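Local coordinates for protein Exo-1,3/1,4-beta-glucanase (Pseudoalteromonas sp., PDB 3RRX) that acts as an exo-1,3/1,4-beta-glucanase, probably trimming glucose units from the ends of beta-glucan chains, at residues A260-W265 and V292-A297; N296-V301 and I320-H325; I410-R415 and T462-K467. The protein carries 1 engineered substitution. One frame throughout, in Å; residues are numbered along the deposited sequence.

Contact 1 (A260-W265 and V292-A297); sequences ASFNSW and VSDWNA
Phe262 and Asp294 are stacked, phenyl ring against carboxylate, with their planes 22° apart. Asp294 OD2 comes to 3.1 Å from Phe262 CE2, and Asp294 CB stands over the same ring, offset toward its rim, in a CH-pi contact 4.0 Å from the centroid. With its CG turned anti to the carbonyl carbon (chi1 -79°), Phe262 swings its ring from the loop into this position.

Apolar packing comes at the CD1-CE1 side of the ring, where Ala297 CB touches Phe262 CE1 at 3.6 Å, approaching obliquely.

Among the polar contacts, Ala260 N donates to Val292 O at 3.0 Å, continuing the parallel pairing of the two strands. Ala260 O, 3.9 Å from Asp294 CB, is buried here without a hydrogen-bonding partner in the model. The carbonyl oxygen of Trp295 lies at the ring edge, near its plane, 3.7 Å from Phe262 CE1. Within 292-297, Trp295 N reaches Asp294 OD1 at 2.7 Å on its anti side, which helps fix the rotation of the carboxylate. Asp294 O receives Ala297 N, closing a type II beta turn that carries Ala297 back to the ring.

Strands 257-260 and 290-292 are neighbours in the parallel barrel sheet, and the contact follows their C-terminal ends, the side on which (alpha/beta)8 barrels carry their active sites. Arg229 adds a cation-pi contact to Phe262, His271 NE2 is hydrogen-bonded to Asp294 N, and strand 211-217 reaches Asp294 through His216.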
# COMPACT_ATOMS: atom_id res chain seq x y z
N ALA A 260 4.36 5.64 -12.78
CA ALA A 260 3.36 6.55 -13.36
C ALA A 260 1.94 6.07 -13.05
O ALA A 260 1.73 4.89 -12.76
CB ALA A 260 3.56 6.68 -14.87
N SER A 261 0.98 6.98 -13.12
CA SER A 261 -0.39 6.70 -12.66
C SER A 261 -1.38 6.40 -13.79
O SER A 261 -1.22 6.87 -14.92
CB SER A 261 -0.91 7.88 -11.84
OG SER A 261 -0.91 9.08 -12.62
N PHE A 262 -2.41 5.61 -13.47
CA PHE A 262 -3.46 5.24 -14.42
C PHE A 262 -4.37 6.41 -14.81
O PHE A 262 -4.96 6.40 -15.90
CB PHE A 262 -4.37 4.17 -13.82
CG PHE A 262 -3.82 2.77 -13.85
CD1 PHE A 262 -3.53 2.14 -15.05
CD2 PHE A 262 -3.67 2.05 -12.67
CE1 PHE A 262 -3.05 0.83 -15.07
CE2 PHE A 262 -3.20 0.74 -12.68
CZ PHE A 262 -2.88 0.14 -13.88
N ASN A 263 -4.54 7.38 -13.92
CA ASN A 263 -5.50 8.46 -14.15
C ASN A 263 -5.10 9.39 -15.30
O ASN A 263 -3.98 9.32 -15.83
CB ASN A 263 -5.69 9.30 -12.88
CG ASN A 263 -4.41 9.98 -12.44
OD1 ASN A 263 -3.51 9.33 -11.91
ND2 ASN A 263 -4.31 11.29 -12.66
N SER A 264 -6.03 10.25 -15.69
CA SER A 264 -5.74 11.33 -16.62
C SER A 264 -5.62 12.63 -15.84
O SER A 264 -6.11 12.74 -14.72
CB SER A 264 -6.85 11.45 -17.67
OG SER A 264 -6.91 10.28 -18.48
N TRP A 265 -4.94 13.61 -16.43
CA TRP A 265 -4.91 14.94 -15.86
C TRP A 265 -5.52 15.90 -16.89
O TRP A 265 -5.01 16.02 -18.01
CB TRP A 265 -3.48 15.37 -15.51
CG TRP A 265 -3.37 16.82 -15.05
CD1 TRP A 265 -4.17 17.45 -14.14
CD2 TRP A 265 -2.41 17.79 -15.48
NE1 TRP A 265 -3.76 18.76 -13.98
CE2 TRP A 265 -2.68 18.99 -14.79
CE3 TRP A 265 -1.34 17.76 -16.39
CZ2 TRP A 265 -1.93 20.15 -14.98
CZ3 TRP A 265 -0.59 18.93 -16.57
CH2 TRP A 265 -0.89 20.10 -15.87
N VAL A 292 8.82 3.60 -13.93
CA VAL A 292 8.20 2.35 -14.36
C VAL A 292 6.71 2.61 -14.60
O VAL A 292 6.09 3.39 -13.88
CB VAL A 292 8.40 1.20 -13.32
CG1 VAL A 292 7.81 1.60 -11.95
CG2 VAL A 292 7.80 -0.12 -13.82
N SER A 293 6.13 1.99 -15.63
CA SER A 293 4.70 2.14 -15.85
C SER A 293 3.91 1.19 -14.96
O SER A 293 4.49 0.28 -14.37
CB SER A 293 4.33 1.91 -17.32
OG SER A 293 4.68 0.60 -17.74
N ASP A 294 2.60 1.41 -14.85
CA ASP A 294 1.74 0.49 -14.11
C ASP A 294 1.22 -0.61 -15.06
O ASP A 294 1.47 -0.58 -16.27
CB ASP A 294 0.58 1.27 -13.44
CG ASP A 294 0.09 0.61 -12.14
OD1 ASP A 294 0.25 -0.61 -11.98
OD2 ASP A 294 -0.45 1.32 -11.26
N TRP A 295 0.50 -1.58 -14.49
CA TRP A 295 0.13 -2.83 -15.16
C TRP A 295 -0.62 -2.63 -16.49
O TRP A 295 -1.80 -2.31 -16.48
CB TRP A 295 -0.72 -3.66 -14.19
CG TRP A 295 -1.11 -5.04 -14.63
CD1 TRP A 295 -2.05 -5.37 -15.56
CD2 TRP A 295 -0.61 -6.28 -14.12
NE1 TRP A 295 -2.15 -6.73 -15.68
CE2 TRP A 295 -1.29 -7.31 -14.79
CE3 TRP A 295 0.34 -6.61 -13.15
CZ2 TRP A 295 -1.04 -8.67 -14.54
CZ3 TRP A 295 0.59 -7.96 -12.89
CH2 TRP A 295 -0.10 -8.96 -13.59
N ASN A 296 0.06 -2.84 -17.62
CA ASN A 296 -0.53 -2.58 -18.94
C ASN A 296 -1.13 -1.17 -19.09
O ASN A 296 -2.02 -0.95 -19.92
CB ASN A 296 -1.62 -3.61 -19.27
CG ASN A 296 -1.05 -4.94 -19.69
OD1 ASN A 296 0.03 -5.01 -20.27
ND2 ASN A 296 -1.78 -6.03 -19.41
N ALA A 297 -0.65 -0.22 -18.29
CA ALA A 297 -1.16 1.15 -18.38
C ALA A 297 -0.93 1.74 -19.78
O ALA A 297 -1.66 2.63 -20.22
CB ALA A 297 -0.53 2.03 -17.33

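Contact 2 (N296-V301 and I320-H325); sequences NAHKFV and IMVPEH
Asn296, in the loop after strand 290-292 of the N-terminal (alpha/beta)8 barrel domain, meets the end of strand 320-321, itself paired in parallel with 43-44, through both backbone and side chain. Its N donates to Met321 O at 3.2 Å in a fairly straight bond (154° at the hydrogen). The side chain, with CG anti to the carbonyl carbon (chi1 -77°), runs past Pro323, whose CD lies 3.4 Å from Asn296 OD1. From there the two halves of the amide work through different waters. Water 1 donates to OD1, accepts from N of His325, the N-cap of helix 326-338, and is hydrogen-bonded to His325 ND1 at 2.7 Å. Water 2 takes a weak bond from Asn296 ND2 and donates to Glu324 OE1. With an alanine here, waters 1 and 2 would probably lose their hold on 296-301, so that His325 and Glu324 would be tied to it less firmly and a gap would open beside Pro323.

From Ala297 the chain turns into a 3-10 segment, opened by the bond from Lys299 N to Asn296 O, and this brings His298 round to face the strand again. Its ring turns the ND1-CE1 side to the strand: Val322 CB is 3.8 Å from His298 CE1, and Ile320 CG2 comes obliquely toward ND1. Water 3 lies at the ring edge, in plane, 2.9 Å from His298 ND1, and donates to Met321 O. The other ring nitrogen, NE2, is hydrogen-bonded to Leu306 O, and Phe329 packs edge-to-face with the ring.

Met321 O thus joins loop to strand both directly and through solvent. Both ring nitrogens of His298 have partners in this mostly buried site, which would restrict rotation of the imidazole.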
# COMPACT_ATOMS: atom_id res chain seq x y z
N ASN A 296 0.06 -2.84 -17.62
CA ASN A 296 -0.53 -2.58 -18.94
C ASN A 296 -1.13 -1.17 -19.09
O ASN A 296 -2.02 -0.95 -19.92
CB ASN A 296 -1.62 -3.61 -19.27
CG ASN A 296 -1.05 -4.94 -19.69
OD1 ASN A 296 0.03 -5.01 -20.27
ND2 ASN A 296 -1.78 -6.03 -19.41
N ALA A 297 -0.65 -0.22 -18.29
CA ALA A 297 -1.16 1.15 -18.38
C ALA A 297 -0.93 1.74 -19.78
O ALA A 297 -1.66 2.63 -20.22
CB ALA A 297 -0.53 2.03 -17.33
N HIS A 298 0.08 1.24 -20.48
CA HIS A 298 0.43 1.80 -21.78
C HIS A 298 -0.67 1.61 -22.81
O HIS A 298 -0.78 2.38 -23.76
CB HIS A 298 1.74 1.19 -22.31
CG HIS A 298 1.66 -0.29 -22.53
ND1 HIS A 298 1.83 -1.20 -21.52
CD2 HIS A 298 1.44 -1.01 -23.66
CE1 HIS A 298 1.73 -2.43 -22.01
NE2 HIS A 298 1.49 -2.34 -23.30
N LYS A 299 -1.48 0.58 -22.64
CA LYS A 299 -2.48 0.28 -23.66
C LYS A 299 -3.54 1.38 -23.77
O LYS A 299 -4.20 1.52 -24.80
CB LYS A 299 -3.10 -1.11 -23.46
CG LYS A 299 -4.32 -1.14 -22.58
CD LYS A 299 -4.98 -2.52 -22.63
CE LYS A 299 -6.39 -2.46 -22.06
NZ LYS A 299 -7.11 -3.77 -22.13
N PHE A 300 -3.67 2.20 -22.72
CA PHE A 300 -4.71 3.24 -22.71
C PHE A 300 -4.27 4.58 -23.31
O PHE A 300 -5.08 5.49 -23.47
CB PHE A 300 -5.25 3.43 -21.28
CG PHE A 300 -5.83 2.17 -20.70
CD1 PHE A 300 -7.13 1.80 -21.00
CD2 PHE A 300 -5.06 1.34 -19.90
CE1 PHE A 300 -7.67 0.62 -20.49
CE2 PHE A 300 -5.59 0.16 -19.38
CZ PHE A 300 -6.90 -0.19 -19.68
N VAL A 301 -2.99 4.69 -23.64
CA VAL A 301 -2.46 5.92 -24.24
C VAL A 301 -2.91 5.99 -25.70
O VAL A 301 -3.00 4.96 -26.38
CB VAL A 301 -0.92 5.97 -24.11
CG1 VAL A 301 -0.31 7.17 -24.85
CG2 VAL A 301 -0.53 5.99 -22.63
N ILE A 320 8.79 -0.65 -18.93
CA ILE A 320 7.40 -0.90 -19.27
C ILE A 320 6.88 -2.17 -18.60
O ILE A 320 7.41 -3.26 -18.82
CB ILE A 320 7.21 -1.01 -20.80
CG1 ILE A 320 7.60 0.31 -21.47
CG2 ILE A 320 5.76 -1.34 -21.12
CD1 ILE A 320 6.57 1.40 -21.27
N MET A 321 5.85 -2.02 -17.77
CA MET A 321 5.24 -3.17 -17.11
C MET A 321 4.26 -3.78 -18.10
O MET A 321 3.13 -3.32 -18.22
CB MET A 321 4.52 -2.74 -15.82
CG MET A 321 3.99 -3.91 -14.94
SD MET A 321 3.18 -3.33 -13.43
CE MET A 321 4.58 -2.63 -12.55
N VAL A 322 4.71 -4.79 -18.82
CA VAL A 322 3.87 -5.44 -19.82
C VAL A 322 3.89 -6.95 -19.52
O VAL A 322 4.65 -7.72 -20.11
CB VAL A 322 4.30 -5.06 -21.27
CG1 VAL A 322 5.82 -5.25 -21.48
CG2 VAL A 322 3.48 -5.82 -22.32
N PRO A 323 3.07 -7.35 -18.55
CA PRO A 323 3.19 -8.68 -17.94
C PRO A 323 3.04 -9.85 -18.92
O PRO A 323 3.74 -10.85 -18.78
CB PRO A 323 2.07 -8.69 -16.88
CG PRO A 323 1.16 -7.56 -17.23
CD PRO A 323 2.02 -6.53 -17.91
N GLU A 324 2.14 -9.70 -19.89
CA GLU A 324 1.76 -10.80 -20.77
C GLU A 324 2.27 -10.64 -22.20
O GLU A 324 2.69 -11.61 -22.83
CB GLU A 324 0.24 -10.95 -20.79
CG GLU A 324 -0.26 -11.99 -21.78
CD GLU A 324 -1.75 -12.24 -21.69
OE1 GLU A 324 -2.47 -11.46 -21.02
OE2 GLU A 324 -2.22 -13.23 -22.30
N HIS A 325 2.25 -9.41 -22.72
CA HIS A 325 2.55 -9.19 -24.13
C HIS A 325 3.97 -8.70 -24.38
O HIS A 325 4.25 -8.07 -25.40
CB HIS A 325 1.54 -8.20 -24.74
CG HIS A 325 0.11 -8.64 -24.61
ND1 HIS A 325 -0.61 -8.52 -23.44
CD2 HIS A 325 -0.72 -9.21 -25.51
CE1 HIS A 325 -1.83 -8.99 -23.63
NE2 HIS A 325 -1.93 -9.42 -24.88
O HOH W 1 0.64 -7.53 -21.21
O HOH W 2 -2.69 -8.85 -20.05
O HOH W 3 2.58 -0.25 -18.90

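Contact 3 (I410-R415 and T462-K467); sequences IKASSR and TKAGGK
Arg415 lays one face of its guanidinium over Lys467 CB, which is 4.1 Å from Arg415 NH1. Its CG extends anti to the backbone N (chi1 180°), and a bend at chi3 folds the head across toward the lysine. Lys467 is bent too, at chi2 and chi4, and keeps its charge apart, with NZ 5.2 Å from Arg415 NH2; the chains cross at a slant, the guanidinium meeting the lysine's CB and not its ammonium.

Beneath them the backbones pair. Lys467 N donates to Ser414 O at 3.0 Å in a nearly straight bond (164° at the hydrogen). Together with the backbone bond between Lys467 and Ile416, it makes Arg415 and Lys467 a parallel bridge. A CA-H...O contact from Arg415 CA to Lys467 O, 3.3 Å long, adds to it.

Further back the packing is close. Ala412 CB and Ala464 CB touch at 3.4 Å, tighter than usual for two methyls, and Gly466 CA passes 3.4 Å from Ser413 O. A side chain on Gly466 would run into the carbonyls of Ala412 and Ser414, so its absence lets the chains come this near. Gly465, with positive phi, follows helix 453-463 and completes a Schellman motif at its C-terminal end. On the facing side a type I turn from Lys411 to Ser414 is held by Ser414 N and OG, both bonded to Lys411 O.

Strands 415-419 and 467-470 are joined by a connection that includes helices 426-430 and 453-463, a beta-alpha-beta crossover of the six-stranded sheet. The contact sits at their starting ends. Strand 467-470 lies at the outer edge, while Asp481 OD2, just before strand 482-488, is hydrogen-bonded to Arg415 N from the inner side.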
# COMPACT_ATOMS: atom_id res chain seq x y z
N ILE A 410 -12.87 -1.59 28.79
CA ILE A 410 -13.70 -2.60 29.43
C ILE A 410 -12.85 -3.46 30.35
O ILE A 410 -11.77 -3.91 29.96
CB ILE A 410 -14.33 -3.51 28.37
CG1 ILE A 410 -15.31 -2.73 27.51
CG2 ILE A 410 -14.99 -4.73 29.02
CD1 ILE A 410 -15.56 -3.35 26.15
N LYS A 411 -13.33 -3.70 31.57
CA LYS A 411 -12.67 -4.63 32.48
C LYS A 411 -12.47 -5.99 31.82
O LYS A 411 -13.43 -6.61 31.38
CB LYS A 411 -13.50 -4.81 33.76
CG LYS A 411 -13.52 -3.60 34.67
CD LYS A 411 -12.16 -3.36 35.29
CE LYS A 411 -12.19 -2.18 36.27
NZ LYS A 411 -13.00 -2.49 37.49
N ALA A 412 -11.22 -6.46 31.78
CA ALA A 412 -10.91 -7.73 31.13
C ALA A 412 -11.56 -8.92 31.83
O ALA A 412 -11.75 -9.98 31.23
CB ALA A 412 -9.39 -7.92 31.04
N SER A 413 -11.91 -8.73 33.10
CA SER A 413 -12.54 -9.80 33.88
C SER A 413 -14.05 -9.85 33.71
O SER A 413 -14.73 -10.62 34.38
CB SER A 413 -12.20 -9.64 35.36
OG SER A 413 -12.61 -8.37 35.84
N SER A 414 -14.58 -9.04 32.80
CA SER A 414 -16.03 -8.98 32.58
C SER A 414 -16.52 -10.18 31.78
O SER A 414 -15.73 -10.99 31.29
CB SER A 414 -16.41 -7.71 31.81
OG SER A 414 -15.95 -6.54 32.45
N ARG A 415 -17.84 -10.26 31.62
CA ARG A 415 -18.44 -11.19 30.68
C ARG A 415 -18.75 -10.45 29.38
O ARG A 415 -19.57 -9.52 29.36
CB ARG A 415 -19.71 -11.81 31.24
CG ARG A 415 -20.39 -12.78 30.29
CD ARG A 415 -21.69 -13.32 30.87
NE ARG A 415 -21.52 -13.78 32.25
CZ ARG A 415 -21.24 -15.03 32.59
NH1 ARG A 415 -21.09 -15.96 31.66
NH2 ARG A 415 -21.10 -15.35 33.88
N THR A 462 -9.50 -14.31 29.00
CA THR A 462 -9.25 -15.58 29.68
C THR A 462 -8.16 -15.42 30.73
O THR A 462 -8.29 -15.89 31.86
CB THR A 462 -8.87 -16.67 28.66
OG1 THR A 462 -10.03 -16.97 27.87
CG2 THR A 462 -8.39 -17.95 29.36
N LYS A 463 -7.09 -14.71 30.37
CA LYS A 463 -6.01 -14.42 31.32
C LYS A 463 -6.49 -13.64 32.55
O LYS A 463 -5.92 -13.78 33.63
CB LYS A 463 -4.88 -13.66 30.62
CG LYS A 463 -4.04 -14.52 29.70
CD LYS A 463 -2.95 -13.70 29.01
CE LYS A 463 -2.07 -14.59 28.15
NZ LYS A 463 -2.87 -15.46 27.24
N ALA A 464 -7.51 -12.82 32.37
CA ALA A 464 -8.02 -12.00 33.47
C ALA A 464 -9.13 -12.69 34.26
O ALA A 464 -9.66 -12.13 35.21
CB ALA A 464 -8.50 -10.63 32.95
N GLY A 465 -9.50 -13.91 33.85
CA GLY A 465 -10.55 -14.63 34.53
C GLY A 465 -11.95 -14.20 34.15
O GLY A 465 -12.92 -14.50 34.85
N GLY A 466 -12.08 -13.48 33.04
CA GLY A 466 -13.39 -13.11 32.53
C GLY A 466 -14.00 -14.22 31.70
O GLY A 466 -13.46 -15.32 31.66
N LYS A 467 -15.10 -13.93 31.02
CA LYS A 467 -15.77 -14.90 30.16
C LYS A 467 -16.09 -14.26 28.82
O LYS A 467 -16.51 -13.11 28.76
CB LYS A 467 -17.08 -15.39 30.79
CG LYS A 467 -16.90 -16.18 32.08
CD LYS A 467 -16.06 -17.43 31.85
CE LYS A 467 -15.78 -18.16 33.16
NZ LYS A 467 -17.04 -18.59 33.84

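Contacts 1 and 2 form one continuous region, with centres 9 Å apart and Asn296 and Ala297 common to both. The turn after strand 290-292 bears on the 260-265 loop with one side and on 320-325 with the other. Ser293 OG probably bonds Met321 N at 2.9 Å, and the Trp295 ring packs on Pro323, CE2 to CG 3.5 Å. The Trp295 side chain also lies about 4 Å from a bound ethanediol, which may mark a pocket. Contact 3 lies in the C-terminal glycosyl hydrolase family 3 domain, on the opposite side of the chain's centre; its centre is 51 Å from that of contact 1 and 55 Å from that of contact 2. None reaches the calcium or sodium sites.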